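Local coordinates for malonyl CoA-acyl carrier protein transacylase (Bartonella henselae, PDB 3QAT) that probably catalyses transfer of the malonyl group from malonyl-CoA to the acyl carrier protein, the step that supplies extender units for fatty acid biosynthesis, at residues A[37-40]-A[41-45]; A[53-56]-A[57-60]; A[83-87]-A[88-92]; A[97-100]-A[101-105]; A[220-223]-A[224-227]. All blocks are in the same frame, centred on the assembly; numbering follows the deposited sequence. Where two conformers were deposited one is given.

Along the chain the five contacts follow in series, each closing before the next opens, and all lie within the acyl transferase domain. Contact 1 ends helix 30-43, contact 2 starts helix 56-60, and contact 3 joins helix 62-82 to strand 93-96 through helix 87-90. Contact 4 lies about 5 Å from the centre of the chain, where strand 93-96, at one edge of the four-stranded parallel sheet, passes into helix 100-107; this is the probable nucleophile elbow. The other four centres lie 18 to 21 Å out. Only contacts 4 and 5 touch, through Tyr-102 OH and Leu-222 CD1, 4.2 Å apart, and helix 113-129 packs against contacts 1, 4 and 5.

Contact 1: A[37-40]-A[41-45]; sequences EEVD and DALSE
Val-39 and Leu-43, one helical turn apart, lie side by side and point the same way, with Val-39 CG1 4.0 Å from Leu-43 CD1. The valine branch that makes this contact is set anti to its backbone nitrogen (chi1 170°). Leu-43 also leans over the backbone, its CG 3.4 Å from Val-39 O, the carbonyl that accepts from Leu-43 N. Regular i to i+4 bonds run from Asp-41 N to Glu-37 O and from Ala-42 N to Glu-38 O, the latter 2.8 Å long. Helix 30-43 then closes in a Schellman motif: Ser-44 takes a positive phi of 55°, Ser-44 N bonds back to Asp-41 O, and Glu-45 N reaches Asp-40 O at 3.1 Å with a nearly straight N-H...O angle of 170°. This turn brings Glu-45 O to 3.2 Å from Asp-40 CB, beside the aspartate's stem. The carboxylates of Asp-40 and Glu-45 stay apart, 6.5 Å between Asp-40 OD1 and Glu-45 OE1, and have separate partners: Asp-40 OD2 bonds to Ser-48 OG, and Glu-45 OE1 forms a salt bridge with Arg-121. Farther out, Val-39 packs on Ala-71 and Leu-43 on Pro-67, both of helix 62-82, while Ala-42 meets Thr-114 of helix 113-129.

Contact 2: A[53-56]-A[57-60]; sequences EGPA and DVLT
Asp-57 meets Pro-55 through its carboxylate, with Asp-57 OD1 3.6 Å from Pro-55 CB. Its CG stands between the backbone nitrogen and carbonyl carbon (chi1 57°), which turns the carboxylate back toward the proline. Val-58 follows on another side of the ring: it lies alongside Pro-55, pointing the same way, with CG2 4.0 Å from Pro-55 CD. Val-58 N gives a weak bond to Pro-55 O. Pro-55 is the N-cap of helix 56-60, reached through a cis peptide bond from Gly-54, whose positive phi of 76° marks the exit from helix 47-53, so only Gly-54 and Pro-55 lie between the two helices. Leu-59 N supplies the first i to i+4 bond, 3.0 Å to Pro-55 O with an N-H...O angle of 170°, and its side chain packs on Ile-50 and Ile-51 of the preceding helix. At Thr-60 two donors converge on one acceptor. Thr-60 N and Thr-60 OG1 each lie 2.9 Å from Ala-56 O and come from opposite faces of its carbonyl plane. The hydroxyl stands above that plane, and its bond to Ala-56 O, together with the one from Gln-17 NE2 to Thr-60 OG1, holds its rotation.

Contact 3: A[83-87]-A[88-92]; sequences LGLNV and EKKVK
Asn-86 is the N-cap of helix 87-90 and leads the backbone into its first turn, which sets the CA of Asn-86 5.4 Å from the CA of Lys-89. Asn-86 O receives only weak bonds from Lys-89 N and Lys-90 N. Val-87 O takes two firmer ones: Val-91 N at 2.9 Å, tilted slightly from the carbonyl plane, and Lys-90 N at 3.1 Å, from well above it. Upstream, Gly-84, with a phi of 111°, is the C-prime residue of the Schellman motif that ends helix 62-82. The side chain of Asn-86 swings anti to its nitrogen (chi1 -176°), bringing OD1 over the helix start to accept from Lys-89 N at 3.0 Å, with the donor 39° out of the amide plane. The aliphatic part of Lys-89 crosses this amide, its CG 3.7 Å from Asn-86 CG. Leu-85 and Lys-90 slide past each other in opposite directions, with Leu-85 CD1 3.8 Å from Lys-90 CB; the lysine bends at chi2 and sends NZ to Leu-316 O. Val-87 and Val-91 cross, with Val-87 CG1 4.1 Å from Val-91 CB, and Leu-85 and Val-91 both rest on Phe-9 of strand 6-11. The capping amide thus occupies an amide N-H of the first turn, while the apolar side chains fasten this short connection to the parallel sheet.

Contact 4: A[97-100]-A[101-105]; sequences HSLG and EYSAL
Glu-101 and Ser-98 meet through backbone, side chain and water. Among the backbone bonds, Glu-101 N donates to Ser-98 O at 3.0 Å from well above the carbonyl plane, and Tyr-102 N reaches Leu-99 O in a similar way. Ala-104 N to Gly-100 O, 2.9 Å with an N-H...O angle of 160°, is the regular i to i+4 bond. Before them, a type II' turn from His-97 to Gly-100 is closed by Gly-100 N on His-97 O, with Ser-98 at a positive phi of 61°.

A water lies 3.0 Å from Ser-98 O and 2.7 Å from Glu-101 OE1, linking the carbonyl to the carboxylate, whose OE2 accepts from Asn-237 N. Of the van der Waals contacts, Glu-101 CG lies 3.4 Å from Ser-98 O, with chi1 at -57° keeping the chain beside its own nitrogen. The Tyr-102 ring presents an edge to Leu-99 O, which sits in the ring plane 3.5 Å from CD2. Leu-99 CD1 comes to 4.1 Å of Ser-103 OG.

Ser-98 OG bonds to His-207 NE2 and Arg-123 NH2. With the GxSxG pattern and the strained strand-to-helix turn, this is consistent with a nucleophile elbow, as in malonyl-CoA:ACP transacylases, where the serine is acylated. Ser-98 N bonds to Asn-237 OD1, so the serine is positioned through its backbone as well as its hydroxyl.

Contact 5: A[220-223]-A[224-227]; sequences NALL and TVNK
The last turn of helix 212-224 is loosely bonded where Ala-221 meets Thr-224: Thr-224 N makes only a weak, 3.4 Å bond to Ala-221 O, and Val-225, at a psi of 142°, has already turned into extended geometry. Val-225 CG1 sits between its own nitrogen and carbonyl carbon (chi1 71°), a rotation that carries this methyl back over the last turn to lie 3.4 Å from Leu-222 O. The same methyl lies 4.4 Å from Leu-222 CD2, a looser side-chain contact. Here helix 212-224 gives way to the loop leading to strand 234-235, and a water bridges the end of the helix and the loop. It lies 2.7 Å from both Leu-222 O and Val-225 O, which compete with other acceptors for its protons, and accepts from Lys-227 NZ at 2.7 Å. One water thus stands between a carbonyl of the final turn and two residues of the loop. Around them, Leu-222 packs on Val-250 and Leu-253 of helix 246-258, Ala-221 touches Leu-119 and Ile-122 of helix 113-129, and Phe-111 meets Leu-222, Val-225 and Lys-227.

Contact 1: A[37-40]-A[41-45]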
loop_
_atom_site.group_PDB
_atom_site.type_symbol
_atom_site.label_atom_id
_atom_site.label_comp_id
_atom_site.label_asym_id
_atom_site.label_seq_id
_atom_site.Cartn_x
_atom_site.Cartn_y
_atom_site.Cartn_z
ATOM N N GLU A 37 12.684 16.592 -2.233
ATOM C CA GLU A 37 14.106 16.852 -2.111
ATOM C C GLU A 37 14.783 15.907 -1.125
ATOM O O GLU A 37 15.877 15.405 -1.397
ATOM C CB GLU A 37 14.324 18.298 -1.665
ATOM C CG GLU A 37 13.966 19.318 -2.740
ATOM C CD GLU A 37 13.999 20.725 -2.198
ATOM O OE1 GLU A 37 14.302 20.883 -1.000
ATOM O OE2 GLU A 37 13.748 21.669 -2.970
ATOM N N GLU A 38 14.131 15.664 0.026
ATOM C CA GLU A 38 14.725 14.820 1.048
ATOM C C GLU A 38 14.745 13.358 0.593
ATOM O O GLU A 38 15.730 12.653 0.834
ATOM C CB GLU A 38 14.013 14.958 2.405
ATOM C CG GLU A 38 14.690 14.072 3.444
ATOM C CD GLU A 38 14.247 14.321 4.877
ATOM O OE1 GLU A 38 13.359 15.166 5.107
ATOM O OE2 GLU A 38 14.790 13.630 5.756
ATOM N N VAL A 39 13.650 12.913 -0.022
ATOM C CA VAL A 39 13.656 11.550 -0.566
ATOM C C VAL A 39 14.788 11.316 -1.588
ATOM O O VAL A 39 15.507 10.302 -1.512
ATOM C CB VAL A 39 12.267 11.166 -1.096
ATOM C CG1 VAL A 39 12.347 9.850 -1.884
ATOM C CG2 VAL A 39 11.307 11.050 0.093
ATOM N N ASP A 40 14.974 12.251 -2.522
ATOM C CA ASP A 40 16.100 12.169 -3.474
ATOM C C ASP A 40 17.434 12.072 -2.716
ATOM O O ASP A 40 18.300 11.264 -3.049
ATOM C CB ASP A 40 16.126 13.414 -4.366
ATOM C CG ASP A 40 15.143 13.340 -5.529
ATOM O OD1 ASP A 40 14.463 12.306 -5.725
ATOM O OD2 ASP A 40 15.044 14.368 -6.236
ATOM N N ASP A 41 17.613 12.932 -1.709
ATOM C CA ASP A 41 18.859 12.906 -0.929
ATOM C C ASP A 41 19.059 11.566 -0.236
ATOM O O ASP A 41 20.150 10.987 -0.279
ATOM C CB ASP A 41 18.871 14.036 0.112
ATOM C CG ASP A 41 20.147 14.045 0.919
ATOM O OD1 ASP A 41 21.159 14.547 0.408
ATOM O OD2 ASP A 41 20.134 13.538 2.043
ATOM N N ALA A 42 17.984 11.064 0.365
ATOM C CA ALA A 42 18.031 9.844 1.158
ATOM C C ALA A 42 18.456 8.651 0.305
ATOM O O ALA A 42 19.128 7.736 0.793
ATOM C CB ALA A 42 16.647 9.557 1.773
ATOM N N LEU A 43 18.026 8.671 -0.955
ATOM C CA LEU A 43 18.333 7.591 -1.913
ATOM C C LEU A 43 19.558 7.854 -2.800
ATOM O O LEU A 43 19.924 6.993 -3.627
ATOM C CB LEU A 43 17.113 7.343 -2.820
ATOM C CG LEU A 43 15.856 6.936 -2.048
ATOM C CD1 LEU A 43 14.661 6.738 -3.016
ATOM C CD2 LEU A 43 16.108 5.689 -1.168
ATOM N N SER A 44 20.154 9.042 -2.650
ATOM C CA SER A 44 21.296 9.481 -3.464
ATOM C C SER A 44 20.975 9.398 -4.948
ATOM O O SER A 44 21.796 8.931 -5.753
ATOM C CB SER A 44 22.545 8.631 -3.163
ATOM O OG SER A 44 22.941 8.772 -1.805
ATOM N N GLU A 45 19.781 9.858 -5.326
ATOM C CA GLU A 45 19.271 9.666 -6.688
ATOM C C GLU A 45 18.226 10.720 -6.981
ATOM O O GLU A 45 17.446 11.038 -6.089
ATOM C CB GLU A 45 18.548 8.297 -6.758
ATOM C CG GLU A 45 18.267 7.809 -8.167
ATOM C CD GLU A 45 17.236 6.691 -8.206
ATOM O OE1 GLU A 45 16.590 6.384 -7.177
ATOM O OE2 GLU A 45 17.074 6.122 -9.293
#

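Contact 2: A[53-56]-A[57-60]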
loop_
_atom_site.group_PDB
_atom_site.type_symbol
_atom_site.label_atom_id
_atom_site.label_comp_id
_atom_site.label_asym_id
_atom_site.label_seq_id
_atom_site.Cartn_x
_atom_site.Cartn_y
_atom_site.Cartn_z
ATOM N N GLU A 53 8.463 12.857 -14.732
ATOM C CA GLU A 53 8.576 12.753 -16.191
ATOM C C GLU A 53 8.628 11.334 -16.746
ATOM O O GLU A 53 8.625 11.134 -17.981
ATOM C CB GLU A 53 9.809 13.511 -16.663
ATOM C CG GLU A 53 9.772 15.001 -16.415
ATOM C CD GLU A 53 10.982 15.710 -17.007
ATOM O OE1 GLU A 53 11.165 15.660 -18.240
ATOM O OE2 GLU A 53 11.746 16.320 -16.238
ATOM N N GLY A 54 8.640 10.335 -15.864
ATOM C CA GLY A 54 8.673 8.949 -16.327
ATOM C C GLY A 54 10.048 8.524 -16.824
ATOM O O GLY A 54 11.062 9.112 -16.428
ATOM N N PRO A 55 10.105 7.543 -17.744
ATOM C CA PRO A 55 8.972 6.853 -18.388
ATOM C C PRO A 55 8.125 6.084 -17.394
ATOM O O PRO A 55 8.586 5.759 -16.286
ATOM C CB PRO A 55 9.658 5.882 -19.356
ATOM C CG PRO A 55 11.019 6.452 -19.588
ATOM C CD PRO A 55 11.399 7.097 -18.298
ATOM N N ALA A 56 6.872 5.819 -17.765
ATOM C CA ALA A 56 5.950 5.088 -16.887
ATOM C C ALA A 56 6.504 3.734 -16.437
ATOM O O ALA A 56 6.302 3.359 -15.272
ATOM C CB ALA A 56 4.577 4.892 -17.595
ATOM N N ASP A 57 7.157 3.005 -17.341
ATOM C CA ASP A 57 7.594 1.645 -16.999
ATOM C C ASP A 57 8.750 1.693 -16.005
ATOM O O ASP A 57 8.889 0.783 -15.178
ATOM C CB ASP A 57 7.816 0.703 -18.201
ATOM C CG ASP A 57 8.832 1.219 -19.234
ATOM O OD1 ASP A 57 9.403 2.318 -19.081
ATOM O OD2 ASP A 57 9.040 0.475 -20.234
ATOM N N VAL A 58 9.529 2.769 -16.061
ATOM C CA VAL A 58 10.607 2.990 -15.061
ATOM C C VAL A 58 10.038 3.376 -13.708
ATOM O O VAL A 58 10.445 2.824 -12.660
ATOM C CB VAL A 58 11.634 4.008 -15.541
ATOM C CG1 VAL A 58 12.681 4.328 -14.439
ATOM C CG2 VAL A 58 12.304 3.514 -16.808
ATOM N N LEU A 59 9.065 4.296 -13.692
ATOM C CA LEU A 59 8.392 4.640 -12.430
ATOM C C LEU A 59 7.686 3.443 -11.802
ATOM O O LEU A 59 7.618 3.334 -10.575
ATOM C CB LEU A 59 7.371 5.761 -12.679
ATOM C CG LEU A 59 6.561 6.246 -11.475
ATOM C CD1 LEU A 59 7.459 6.727 -10.323
ATOM C CD2 LEU A 59 5.583 7.355 -11.885
ATOM N N THR A 60 7.168 2.545 -12.632
ATOM C CA THR A 60 6.385 1.410 -12.144
ATOM C C THR A 60 7.281 0.331 -11.518
ATOM O O THR A 60 6.801 -0.421 -10.665
ATOM C CB THR A 60 5.500 0.892 -13.299
ATOM O OG1 THR A 60 4.473 1.868 -13.516
ATOM C CG2 THR A 60 4.836 -0.447 -13.001
#

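Contact 3: A[83-87]-A[88-92]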
loop_
_atom_site.group_PDB
_atom_site.type_symbol
_atom_site.label_atom_id
_atom_site.label_comp_id
_atom_site.label_asym_id
_atom_site.label_seq_id
_atom_site.Cartn_x
_atom_site.Cartn_y
_atom_site.Cartn_z
ATOM N N LEU A 83 -0.748 23.568 7.360
ATOM C CA LEU A 83 -2.059 24.225 7.387
ATOM C C LEU A 83 -2.876 23.939 8.654
ATOM O O LEU A 83 -4.052 24.316 8.730
ATOM C CB LEU A 83 -2.851 23.903 6.113
ATOM C CG LEU A 83 -2.200 24.443 4.834
ATOM C CD1 LEU A 83 -2.942 23.954 3.581
ATOM C CD2 LEU A 83 -2.055 25.973 4.832
ATOM N N GLY A 84 -2.253 23.302 9.640
ATOM C CA GLY A 84 -2.861 23.125 10.944
ATOM C C GLY A 84 -3.286 21.736 11.378
ATOM O O GLY A 84 -3.805 21.588 12.489
ATOM N N LEU A 85 -3.073 20.712 10.538
ATOM C CA LEU A 85 -3.454 19.365 10.945
ATOM C C LEU A 85 -2.558 18.858 12.066
ATOM O O LEU A 85 -1.335 18.882 11.947
ATOM C CB LEU A 85 -3.393 18.367 9.761
ATOM C CG LEU A 85 -3.653 16.894 10.118
ATOM C CD1 LEU A 85 -5.130 16.643 10.526
ATOM C CD2 LEU A 85 -3.194 15.983 8.961
ATOM N N ASN A 86 -3.190 18.414 13.150
ATOM C CA ASN A 86 -2.529 17.625 14.180
ATOM C C ASN A 86 -3.101 16.219 14.059
ATOM O O ASN A 86 -4.259 15.974 14.392
ATOM C CB ASN A 86 -2.806 18.210 15.577
ATOM C CG ASN A 86 -2.059 17.480 16.683
ATOM O OD1 ASN A 86 -2.126 16.251 16.809
ATOM N ND2 ASN A 86 -1.361 18.246 17.521
ATOM N N VAL A 87 -2.282 15.310 13.530
ATOM C CA VAL A 87 -2.722 13.945 13.274
ATOM C C VAL A 87 -3.248 13.277 14.553
ATOM O O VAL A 87 -4.322 12.663 14.540
ATOM C CB VAL A 87 -1.575 13.104 12.637
ATOM C CG1 VAL A 87 -1.930 11.626 12.617
ATOM C CG2 VAL A 87 -1.264 13.602 11.251
ATOM N N GLU A 88 -2.500 13.417 15.652
ATOM C CA GLU A 88 -2.830 12.719 16.886
ATOM C C GLU A 88 -4.197 13.168 17.396
ATOM O O GLU A 88 -4.968 12.376 17.946
ATOM C CB GLU A 88 -1.734 12.954 17.935
ATOM C CG GLU A 88 -2.010 12.307 19.272
ATOM C CD GLU A 88 -0.878 12.521 20.271
ATOM O OE1 GLU A 88 0.130 13.183 19.924
ATOM O OE2 GLU A 88 -1.001 12.021 21.407
ATOM N N LYS A 89 -4.508 14.440 17.162
ATOM C CA LYS A 89 -5.770 15.009 17.612
ATOM C C LYS A 89 -6.950 14.701 16.695
ATOM O O LYS A 89 -8.087 14.593 17.173
ATOM C CB LYS A 89 -5.630 16.522 17.812
ATOM C CG LYS A 89 -4.828 16.910 19.056
ATOM C CD LYS A 89 -4.822 18.426 19.236
ATOM C CE LYS A 89 -4.469 18.832 20.670
ATOM N NZ LYS A 89 -3.082 18.409 21.030
ATOM N N LYS A 90 -6.690 14.543 15.391
ATOM C CA LYS A 90 -7.777 14.535 14.392
ATOM C C LYS A 90 -8.035 13.214 13.683
ATOM O O LYS A 90 -9.081 13.045 13.048
ATOM C CB LYS A 90 -7.534 15.611 13.331
ATOM C CG LYS A 90 -7.566 17.031 13.871
ATOM C CD LYS A 90 -8.982 17.389 14.329
ATOM C CE LYS A 90 -9.095 18.857 14.644
ATOM N NZ LYS A 90 -10.479 19.179 15.079
ATOM N N VAL A 91 -7.074 12.301 13.778
ATOM C CA VAL A 91 -7.122 11.042 13.028
ATOM C C VAL A 91 -7.141 9.869 13.999
ATOM O O VAL A 91 -6.240 9.743 14.838
ATOM C CB VAL A 91 -5.914 10.931 12.060
ATOM C CG1 VAL A 91 -5.969 9.617 11.275
ATOM C CG2 VAL A 91 -5.885 12.122 11.106
ATOM N N LYS A 92 -8.174 9.035 13.911
ATOM C CA LYS A 92 -8.323 7.909 14.821
ATOM C C LYS A 92 -7.332 6.769 14.539
ATOM O O LYS A 92 -6.728 6.223 15.472
ATOM C CB LYS A 92 -9.770 7.389 14.792
ATOM C CG LYS A 92 -10.153 6.582 16.006
ATOM C CD LYS A 92 -11.687 6.389 16.098
ATOM C CE LYS A 92 -12.144 5.918 17.484
ATOM N NZ LYS A 92 -12.209 4.423 17.681
#

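Contact 4: A[97-100]-A[101-105]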
loop_
_atom_site.group_PDB
_atom_site.type_symbol
_atom_site.label_atom_id
_atom_site.label_comp_id
_atom_site.label_asym_id
_atom_site.label_seq_id
_atom_site.Cartn_x
_atom_site.Cartn_y
_atom_site.Cartn_z
ATOM N N HIS A 97 -1.990 0.282 2.086
ATOM C CA HIS A 97 -1.992 -0.946 1.313
ATOM C C HIS A 97 -0.546 -1.342 0.971
ATOM O O HIS A 97 0.071 -0.763 0.085
ATOM C CB HIS A 97 -2.876 -0.759 0.073
ATOM C CG HIS A 97 -3.366 -2.042 -0.512
ATOM N ND1 HIS A 97 -2.544 -2.897 -1.208
ATOM C CD2 HIS A 97 -4.610 -2.585 -0.558
ATOM C CE1 HIS A 97 -3.252 -3.938 -1.629
ATOM N NE2 HIS A 97 -4.507 -3.772 -1.248
ATOM N N SER A 98 -0.018 -2.332 1.697
ATOM C CA SER A 98 1.317 -2.897 1.476
ATOM C C SER A 98 2.442 -1.859 1.638
ATOM O O SER A 98 2.825 -1.570 2.772
ATOM C CB SER A 98 1.342 -3.686 0.143
ATOM O OG SER A 98 2.560 -4.404 0.038
ATOM N N LEU A 99 2.973 -1.266 0.562
ATOM C CA LEU A 99 3.973 -0.224 0.764
ATOM C C LEU A 99 3.355 0.935 1.586
ATOM O O LEU A 99 4.045 1.646 2.316
ATOM C CB LEU A 99 4.521 0.280 -0.580
ATOM C CG LEU A 99 3.632 1.244 -1.372
ATOM C CD1 LEU A 99 3.781 2.711 -0.998
ATOM C CD2 LEU A 99 3.945 1.065 -2.874
ATOM N N GLY A 100 2.041 1.125 1.436
ATOM C CA GLY A 100 1.332 2.189 2.150
ATOM C C GLY A 100 1.398 2.064 3.678
ATOM O O GLY A 100 1.174 3.048 4.366
ATOM N N GLU A 101 1.698 0.869 4.207
ATOM C CA GLU A 101 1.896 0.745 5.669
ATOM C C GLU A 101 3.088 1.602 6.125
ATOM O O GLU A 101 3.060 2.183 7.221
ATOM C CB GLU A 101 2.130 -0.707 6.083
ATOM C CG GLU A 101 1.024 -1.657 5.679
ATOM C CD GLU A 101 0.897 -2.840 6.648
ATOM O OE1 GLU A 101 1.745 -3.793 6.629
ATOM O OE2 GLU A 101 -0.056 -2.804 7.421
ATOM N N TYR A 102 4.121 1.697 5.284
ATOM C CA TYR A 102 5.282 2.511 5.584
ATOM C C TYR A 102 4.959 3.983 5.516
ATOM O O TYR A 102 5.372 4.749 6.377
ATOM C CB TYR A 102 6.485 2.165 4.675
ATOM C CG TYR A 102 6.956 0.739 4.849
ATOM C CD1 TYR A 102 8.082 0.438 5.648
ATOM C CD2 TYR A 102 6.249 -0.323 4.272
ATOM C CE1 TYR A 102 8.499 -0.874 5.862
ATOM C CE2 TYR A 102 6.674 -1.663 4.469
ATOM C CZ TYR A 102 7.791 -1.913 5.277
ATOM O OH TYR A 102 8.212 -3.206 5.485
ATOM N N SER A 103 4.184 4.381 4.498
ATOM C CA SER A 103 3.721 5.770 4.444
ATOM C C SER A 103 2.911 6.139 5.687
ATOM O O SER A 103 3.097 7.204 6.256
ATOM C CB SER A 103 2.847 5.984 3.214
ATOM O OG SER A 103 3.531 5.494 2.059
ATOM N N ALA A 104 2.035 5.232 6.088
ATOM C CA ALA A 104 1.185 5.416 7.280
ATOM C C ALA A 104 2.043 5.573 8.543
ATOM O O ALA A 104 1.811 6.468 9.367
ATOM C CB ALA A 104 0.258 4.234 7.393
ATOM N N LEU A 105 3.048 4.717 8.679
ATOM C CA LEU A 105 3.933 4.781 9.839
ATOM C C LEU A 105 4.779 6.052 9.841
ATOM O O LEU A 105 5.008 6.626 10.889
ATOM C CB LEU A 105 4.782 3.508 9.957
ATOM C CG LEU A 105 4.004 2.234 10.348
ATOM C CD1 LEU A 105 4.836 0.973 10.150
ATOM C CD2 LEU A 105 3.511 2.315 11.833
HETATM O O HOH W 1 3.685 -3.712 4.731
#

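Contact 5: A[220-223]-A[224-227]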
loop_
_atom_site.group_PDB
_atom_site.type_symbol
_atom_site.label_atom_id
_atom_site.label_comp_id
_atom_site.label_asym_id
_atom_site.label_seq_id
_atom_site.Cartn_x
_atom_site.Cartn_y
_atom_site.Cartn_z
ATOM N N ASN A 220 16.154 -7.624 8.523
ATOM C CA ASN A 220 17.461 -7.031 8.844
ATOM C C ASN A 220 17.439 -5.504 8.787
ATOM O O ASN A 220 18.014 -4.824 9.647
ATOM C CB ASN A 220 18.530 -7.609 7.931
ATOM C CG ASN A 220 18.892 -9.039 8.311
ATOM O OD1 ASN A 220 18.711 -9.445 9.462
ATOM N ND2 ASN A 220 19.373 -9.811 7.342
ATOM N N ALA A 221 16.734 -4.947 7.799
ATOM C CA ALA A 221 16.658 -3.496 7.701
ATOM C C ALA A 221 15.872 -2.871 8.845
ATOM O O ALA A 221 16.248 -1.820 9.367
ATOM C CB ALA A 221 16.065 -3.068 6.336
ATOM N N LEU A 222 14.767 -3.506 9.220
ATOM C CA LEU A 222 13.907 -2.955 10.265
ATOM C C LEU A 222 14.518 -3.077 11.656
ATOM O O LEU A 222 14.217 -2.250 12.529
ATOM C CB LEU A 222 12.536 -3.620 10.224
ATOM C CG LEU A 222 11.679 -3.182 9.040
ATOM C CD1 LEU A 222 10.558 -4.199 8.869
ATOM C CD2 LEU A 222 11.119 -1.797 9.310
ATOM N N LEU A 223 15.382 -4.083 11.847
ATOM C CA LEU A 223 16.092 -4.210 13.128
ATOM C C LEU A 223 16.988 -3.030 13.452
ATOM O O LEU A 223 17.178 -2.708 14.646
ATOM C CB LEU A 223 16.957 -5.477 13.142
ATOM C CG LEU A 223 16.198 -6.757 13.477
ATOM C CD1 LEU A 223 17.032 -7.989 13.081
ATOM C CD2 LEU A 223 15.840 -6.789 14.976
ATOM N N THR A 224 17.559 -2.367 12.461
ATOM C CA THR A 224 18.560 -1.353 12.805
ATOM C C THR A 224 17.997 0.071 12.828
ATOM O O THR A 224 18.566 0.961 13.470
ATOM C CB THR A 224 19.806 -1.469 11.924
ATOM O OG1 THR A 224 19.446 -1.299 10.554
ATOM C CG2 THR A 224 20.448 -2.863 12.097
ATOM N N VAL A 225 16.864 0.270 12.156
ATOM C CA VAL A 225 16.314 1.609 12.003
ATOM C C VAL A 225 15.774 2.148 13.324
ATOM O O VAL A 225 15.159 1.407 14.107
ATOM C CB VAL A 225 15.194 1.624 10.889
ATOM C CG1 VAL A 225 13.925 0.922 11.318
ATOM C CG2 VAL A 225 14.912 3.018 10.441
ATOM N N ASN A 226 15.981 3.442 13.569
ATOM C CA ASN A 226 15.287 4.090 14.687
ATOM C C ASN A 226 13.786 4.032 14.502
ATOM O O ASN A 226 13.264 4.269 13.390
ATOM C CB ASN A 226 15.699 5.552 14.805
ATOM C CG ASN A 226 17.109 5.711 15.290
ATOM O OD1 ASN A 226 17.570 4.965 16.156
ATOM N ND2 ASN A 226 17.813 6.699 14.741
ATOM N N LYS A 227 13.094 3.672 15.573
ATOM C CA LYS A 227 11.643 3.608 15.522
ATOM C C LYS A 227 11.020 4.055 16.841
ATOM O O LYS A 227 11.631 3.927 17.925
ATOM C CB LYS A 227 11.154 2.210 15.128
ATOM C CG LYS A 227 11.431 1.125 16.140
ATOM C CD LYS A 227 11.210 -0.246 15.541
ATOM C CE LYS A 227 11.370 -1.336 16.605
ATOM N NZ LYS A 227 12.779 -1.426 17.168
HETATM O O HOH W 2 14.219 -1.027 14.903
#